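Local structure of NAD-dependent epimerase/dehydratase domain-containing protein (Ruegeria pomeroyi DSS-3, 3IUS) at residues A[67-72]-A[76-81]; A[96-101]-A[136-141]. The protein is of unknown function but, as a member of the NAD-dependent epimerase/dehydratase family, probably binds NAD or a related dinucleotide through its Rossmann fold. All coordinates share one frame; numbering follows the deposited sequence.

Interactions 1 and 2 lie side by side, their centres 9 Å apart, and give a worked example of how helices are fastened to the parallel sheet of a Rossmann fold. Interaction 1 joins the end of strand 66-69 to the start of helix 79-90 and is partly buried, running from an aliphatic inner part to a water bridge and an exposed alanine. Interaction 2 is buried and mainly aromatic, with Val98 at one end, setting helix 126-140 against the adjacent strand 97-103. The Asp78 carboxylate ties them together: its OD1 accepts a probable hydrogen bond from Trp138 NE1 at 2.9 Å, while backbone pairing such as Leu67 with Gly99 joins the two strands.

Interaction 1: A[67-72]-A[76-81]; sequences LLISTA and GGDPVL
Ile69 and Val80 meet tip to tip, CD1 of the isoleucine 3.9 Å from CG1 of the valine, where strand 66-69 faces the first turn of helix 79-90. With CG1 anti to its carbonyl carbon (chi1 -49°) and chi2 at -71°, Ile69 sends CD1 toward the valine, while its other branch, CG2, lies 3.9 Å from Asp78 OD1. The Thr71 and Val80 side chains cross at about a right angle, with Val80 CG2 3.4 Å from the hydroxyl OG1, which is buried by the contact and has no polar partner in the model. Farther out, Pro79 CG lies 3.3 Å from Ala72 O. Asp78 is the N-cap. Its CG stands anti to the backbone N (chi1 -172°), which places the carboxylate at the helix start, where OD2 accepts from Leu81 N at 2.9 Å through the anti lone pair, with a weak bond from Val80 N besides. OD1 accepts a hydrogen bond from a water 2.7 Å away, which also donates to Thr71 O, bridging the loop to the cap. Phe11 of strand 7-11 packs on Ile69, Thr71 and Val80. This strand-loop-helix step is the first half of the beta-alpha-beta unit 66-69, 79-90, 97-103 of the Rossmann fold.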
loop_
_atom_site.group_PDB
_atom_site.type_symbol
_atom_site.label_atom_id
_atom_site.label_comp_id
_atom_site.label_asym_id
_atom_site.label_seq_id
_atom_site.Cartn_x
_atom_site.Cartn_y
_atom_site.Cartn_z
ATOM N N LEU A 67 0.166 -7.768 14.355
ATOM C CA LEU A 67 0.133 -6.314 14.197
ATOM C C LEU A 67 0.208 -5.921 12.728
ATOM O O LEU A 67 1.033 -6.439 11.979
ATOM C CB LEU A 67 1.315 -5.678 14.931
ATOM C CG LEU A 67 1.104 -4.853 16.195
ATOM C CD1 LEU A 67 0.031 -5.455 17.086
ATOM C CD2 LEU A 67 2.430 -4.683 16.942
ATOM N N LEU A 68 -0.654 -4.999 12.315
ATOM C CA LEU A 68 -0.560 -4.418 10.982
ATOM C C LEU A 68 -0.491 -2.894 11.108
ATOM O O LEU A 68 -1.210 -2.300 11.913
ATOM C CB LEU A 68 -1.750 -4.838 10.120
ATOM C CG LEU A 68 -1.791 -4.237 8.709
ATOM C CD1 LEU A 68 -0.634 -4.760 7.854
ATOM C CD2 LEU A 68 -3.130 -4.507 8.028
ATOM N N ILE A 69 0.379 -2.268 10.324
ATOM C CA ILE A 69 0.579 -0.822 10.397
ATOM C C ILE A 69 0.380 -0.154 9.046
ATOM O O ILE A 69 1.167 -0.371 8.128
ATOM C CB ILE A 69 2.002 -0.485 10.872
ATOM C CG1 ILE A 69 2.358 -1.286 12.127
ATOM C CG2 ILE A 69 2.161 1.018 11.079
ATOM C CD1 ILE A 69 1.631 -0.847 13.362
ATOM N N SER A 70 -0.667 0.660 8.931
ATOM C CA SER A 70 -0.946 1.412 7.710
ATOM C C SER A 70 -0.655 2.900 7.899
ATOM O O SER A 70 -0.850 3.700 6.985
ATOM C CB SER A 70 -2.417 1.248 7.295
ATOM O OG SER A 70 -2.738 -0.092 6.965
ATOM N N THR A 71 -0.194 3.268 9.088
ATOM C CA THR A 71 -0.029 4.675 9.446
ATOM C C THR A 71 1.178 5.307 8.756
ATOM O O THR A 71 2.290 4.813 8.880
ATOM C CB THR A 71 0.115 4.843 10.969
ATOM O OG1 THR A 71 1.291 4.154 11.417
ATOM C CG2 THR A 71 -1.097 4.270 11.683
ATOM N N ALA A 72 0.951 6.400 8.029
ATOM C CA ALA A 72 2.035 7.102 7.338
ATOM C C ALA A 72 3.019 7.743 8.315
ATOM O O ALA A 72 2.640 8.151 9.406
ATOM C CB ALA A 72 1.465 8.159 6.400
ATOM N N GLY A 76 9.565 12.547 11.984
ATOM C CA GLY A 76 10.160 11.823 13.094
ATOM C C GLY A 76 10.190 10.331 12.846
ATOM O O GLY A 76 10.758 9.567 13.632
ATOM N N GLY A 77 9.588 9.913 11.738
ATOM C CA GLY A 77 9.489 8.505 11.414
ATOM C C GLY A 77 8.107 7.952 11.701
ATOM O O GLY A 77 7.094 8.546 11.325
ATOM N N ASP A 78 8.061 6.813 12.380
ATOM C CA ASP A 78 6.793 6.119 12.591
ATOM C C ASP A 78 6.050 6.553 13.849
ATOM O O ASP A 78 6.560 6.406 14.957
ATOM C CB ASP A 78 7.006 4.606 12.619
ATOM C CG ASP A 78 5.703 3.840 12.643
ATOM O OD1 ASP A 78 5.275 3.377 11.564
ATOM O OD2 ASP A 78 5.101 3.711 13.731
ATOM N N PRO A 79 4.819 7.064 13.675
ATOM C CA PRO A 79 3.968 7.549 14.768
ATOM C C PRO A 79 3.542 6.452 15.748
ATOM O O PRO A 79 3.371 6.746 16.928
ATOM C CB PRO A 79 2.741 8.110 14.035
ATOM C CG PRO A 79 3.209 8.356 12.634
ATOM C CD PRO A 79 4.204 7.287 12.357
ATOM N N VAL A 80 3.364 5.221 15.271
ATOM C CA VAL A 80 2.972 4.116 16.144
ATOM C C VAL A 80 4.111 3.786 17.109
ATOM O O VAL A 80 3.899 3.648 18.311
ATOM C CB VAL A 80 2.558 2.855 15.348
ATOM C CG1 VAL A 80 2.436 1.647 16.273
ATOM C CG2 VAL A 80 1.246 3.093 14.608
ATOM N N LEU A 81 5.324 3.682 16.579
ATOM C CA LEU A 81 6.495 3.442 17.418
ATOM C C LEU A 81 6.754 4.629 18.343
ATOM O O LEU A 81 7.205 4.459 19.472
ATOM C CB LEU A 81 7.733 3.157 16.560
ATOM C CG LEU A 81 7.785 1.815 15.824
ATOM C CD1 LEU A 81 9.013 1.739 14.924
ATOM C CD2 LEU A 81 7.763 0.655 16.809
HETATM O O HOH W 1 5.010 4.985 9.389
#

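Interaction 2: A[96-101]-A[136-141]; sequences RWVGYL and QQWQAV
In the layered architecture of a Rossmann domain, helix 126-140 packs on the parallel sheet, and here it meets strand 97-103 through an aromatic pair. The Tyr100 ring and the five-membered ring of Trp138 form an offset stack, their centroids 4.6 Å apart and their planes inclined by 29°. The CD1-NE1 side of the five-membered ring lies nearest the phenol: NE1 is 3.5 Å from Tyr100 CD1, and CD1 of the tryptophan sits 3.7 Å above the tyrosine ring, displaced toward its rim. With CG of Tyr100 anti to the backbone N, chi1 of 176° carries the ring toward the helix, and chi2 of 70° turns one face to the indole. At the far end of the indole, CZ3 is 4.3 Å from Val98 CG1, two residues back along the strand. Trp138 NE1 is satisfied by Asp78 OD1, and Tyr100 OH has a weak hydrogen bond with Arg131 NH1. A leucine at Tyr100 would probably leave the pyrrole part of Trp138 without its stacking partner and Arg131 without that weak bond. Across the contact, with no hydrogen bond, the attraction is probably mainly dispersive and hydrophobic, and the buried indole N-H is answered from the neighbouring helix cap, which probably helps to fix the rotation of the ring.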
loop_
_atom_site.group_PDB
_atom_site.type_symbol
_atom_site.label_atom_id
_atom_site.label_comp_id
_atom_site.label_asym_id
_atom_site.label_seq_id
_atom_site.Cartn_x
_atom_site.Cartn_y
_atom_site.Cartn_z
ATOM N N ARG A 96 3.083 -13.240 16.539
ATOM C CA ARG A 96 3.494 -14.227 15.550
ATOM C C ARG A 96 3.916 -13.527 14.266
ATOM O O ARG A 96 4.668 -14.071 13.462
ATOM C CB ARG A 96 2.359 -15.209 15.258
ATOM C CG ARG A 96 2.604 -16.082 14.036
ATOM C CD ARG A 96 1.491 -17.093 13.830
ATOM N NE ARG A 96 1.655 -17.840 12.587
ATOM C CZ ARG A 96 2.550 -18.805 12.410
ATOM N NH1 ARG A 96 3.373 -19.136 13.394
ATOM N NH2 ARG A 96 2.629 -19.435 11.245
ATOM N N TRP A 97 3.434 -12.305 14.084
ATOM C CA TRP A 97 3.634 -11.627 12.821
ATOM C C TRP A 97 3.345 -10.145 12.977
ATOM O O TRP A 97 2.373 -9.762 13.623
ATOM C CB TRP A 97 2.695 -12.249 11.794
ATOM C CG TRP A 97 2.749 -11.681 10.409
ATOM C CD1 TRP A 97 3.491 -12.144 9.358
ATOM C CD2 TRP A 97 1.988 -10.577 9.905
ATOM N NE1 TRP A 97 3.247 -11.384 8.235
ATOM C CE2 TRP A 97 2.333 -10.414 8.547
ATOM C CE3 TRP A 97 1.057 -9.705 10.471
ATOM C CZ2 TRP A 97 1.770 -9.417 7.745
ATOM C CZ3 TRP A 97 0.504 -8.710 9.675
ATOM C CH2 TRP A 97 0.862 -8.580 8.328
ATOM N N VAL A 98 4.222 -9.324 12.413
ATOM C CA VAL A 98 4.003 -7.887 12.339
ATOM C C VAL A 98 4.234 -7.429 10.908
ATOM O O VAL A 98 5.248 -7.762 10.299
ATOM C CB VAL A 98 4.952 -7.121 13.278
ATOM C CG1 VAL A 98 4.845 -5.620 13.028
ATOM C CG2 VAL A 98 4.668 -7.474 14.743
ATOM N N GLY A 99 3.296 -6.669 10.357
ATOM C CA GLY A 99 3.464 -6.174 9.010
ATOM C C GLY A 99 3.477 -4.657 8.970
ATOM O O GLY A 99 2.543 -4.017 9.450
ATOM N N TYR A 100 4.547 -4.085 8.428
ATOM C CA TYR A 100 4.597 -2.650 8.194
ATOM C C TYR A 100 4.356 -2.369 6.726
ATOM O O TYR A 100 5.084 -2.866 5.867
ATOM C CB TYR A 100 5.938 -2.045 8.625
ATOM C CG TYR A 100 6.033 -0.571 8.292
ATOM C CD1 TYR A 100 5.260 0.363 8.972
ATOM C CD2 TYR A 100 6.873 -0.115 7.283
ATOM C CE1 TYR A 100 5.320 1.708 8.664
ATOM C CE2 TYR A 100 6.944 1.227 6.970
ATOM C CZ TYR A 100 6.169 2.136 7.667
ATOM O OH TYR A 100 6.230 3.472 7.358
ATOM N N LEU A 101 3.329 -1.578 6.429
ATOM C CA LEU A 101 3.082 -1.179 5.056
ATOM C C LEU A 101 3.943 0.032 4.697
ATOM O O LEU A 101 3.807 1.110 5.287
ATOM C CB LEU A 101 1.598 -0.896 4.816
ATOM C CG LEU A 101 0.642 -2.068 5.086
ATOM C CD1 LEU A 101 -0.791 -1.693 4.716
ATOM C CD2 LEU A 101 1.079 -3.329 4.343
ATOM N N GLN A 136 13.450 1.558 9.091
ATOM C CA GLN A 136 14.640 1.312 9.902
ATOM C C GLN A 136 14.287 1.212 11.380
ATOM O O GLN A 136 14.851 0.390 12.113
ATOM C CB GLN A 136 15.697 2.399 9.651
ATOM C CG GLN A 136 16.349 2.293 8.265
ATOM C CD GLN A 136 17.050 3.565 7.810
ATOM O OE1 GLN A 136 17.016 4.594 8.487
ATOM N NE2 GLN A 136 17.693 3.495 6.652
ATOM N N GLN A 137 13.355 2.050 11.815
ATOM C CA GLN A 137 12.899 2.024 13.202
ATOM C C GLN A 137 12.240 0.684 13.527
ATOM O O GLN A 137 12.536 0.062 14.547
ATOM C CB GLN A 137 11.957 3.201 13.481
ATOM C CG GLN A 137 12.667 4.545 13.491
ATOM C CD GLN A 137 11.708 5.730 13.506
ATOM O OE1 GLN A 137 10.522 5.597 13.200
ATOM N NE2 GLN A 137 12.232 6.901 13.847
ATOM N N TRP A 138 11.359 0.230 12.645
ATOM C CA TRP A 138 10.723 -1.069 12.824
ATOM C C TRP A 138 11.747 -2.208 12.810
ATOM O O TRP A 138 11.706 -3.089 13.661
ATOM C CB TRP A 138 9.640 -1.282 11.766
ATOM C CG TRP A 138 8.380 -0.550 12.090
ATOM C CD1 TRP A 138 7.906 0.583 11.488
ATOM C CD2 TRP A 138 7.428 -0.896 13.099
ATOM N NE1 TRP A 138 6.716 0.962 12.062
ATOM C CE2 TRP A 138 6.400 0.070 13.054
ATOM C CE3 TRP A 138 7.342 -1.930 14.035
ATOM C CZ2 TRP A 138 5.302 0.031 13.912
ATOM C CZ3 TRP A 138 6.253 -1.967 14.886
ATOM C CH2 TRP A 138 5.247 -0.993 14.818
ATOM N N GLN A 139 12.682 -2.167 11.864
ATOM C CA GLN A 139 13.677 -3.234 11.739
ATOM C C GLN A 139 14.642 -3.291 12.926
ATOM O O GLN A 139 15.351 -4.281 13.101
ATOM C CB GLN A 139 14.459 -3.105 10.425
ATOM C CG GLN A 139 13.641 -3.390 9.164
ATOM C CD GLN A 139 13.543 -4.873 8.846
ATOM O OE1 GLN A 139 13.939 -5.719 9.646
ATOM N NE2 GLN A 139 13.020 -5.193 7.668
ATOM N N ALA A 140 14.666 -2.237 13.737
ATOM C CA ALA A 140 15.561 -2.194 14.896
ATOM C C ALA A 140 14.991 -2.872 16.143
ATOM O O ALA A 140 15.737 -3.204 17.066
ATOM C CB ALA A 140 15.960 -0.760 15.211
ATOM N N VAL A 141 13.678 -3.078 16.169
ATOM C CA VAL A 141 13.018 -3.684 17.327
ATOM C C VAL A 141 13.440 -5.146 17.493
ATOM O O VAL A 141 13.069 -6.002 16.698
ATOM C CB VAL A 141 11.484 -3.610 17.217
ATOM C CG1 VAL A 141 10.838 -4.086 18.504
ATOM C CG2 VAL A 141 11.031 -2.182 16.885
#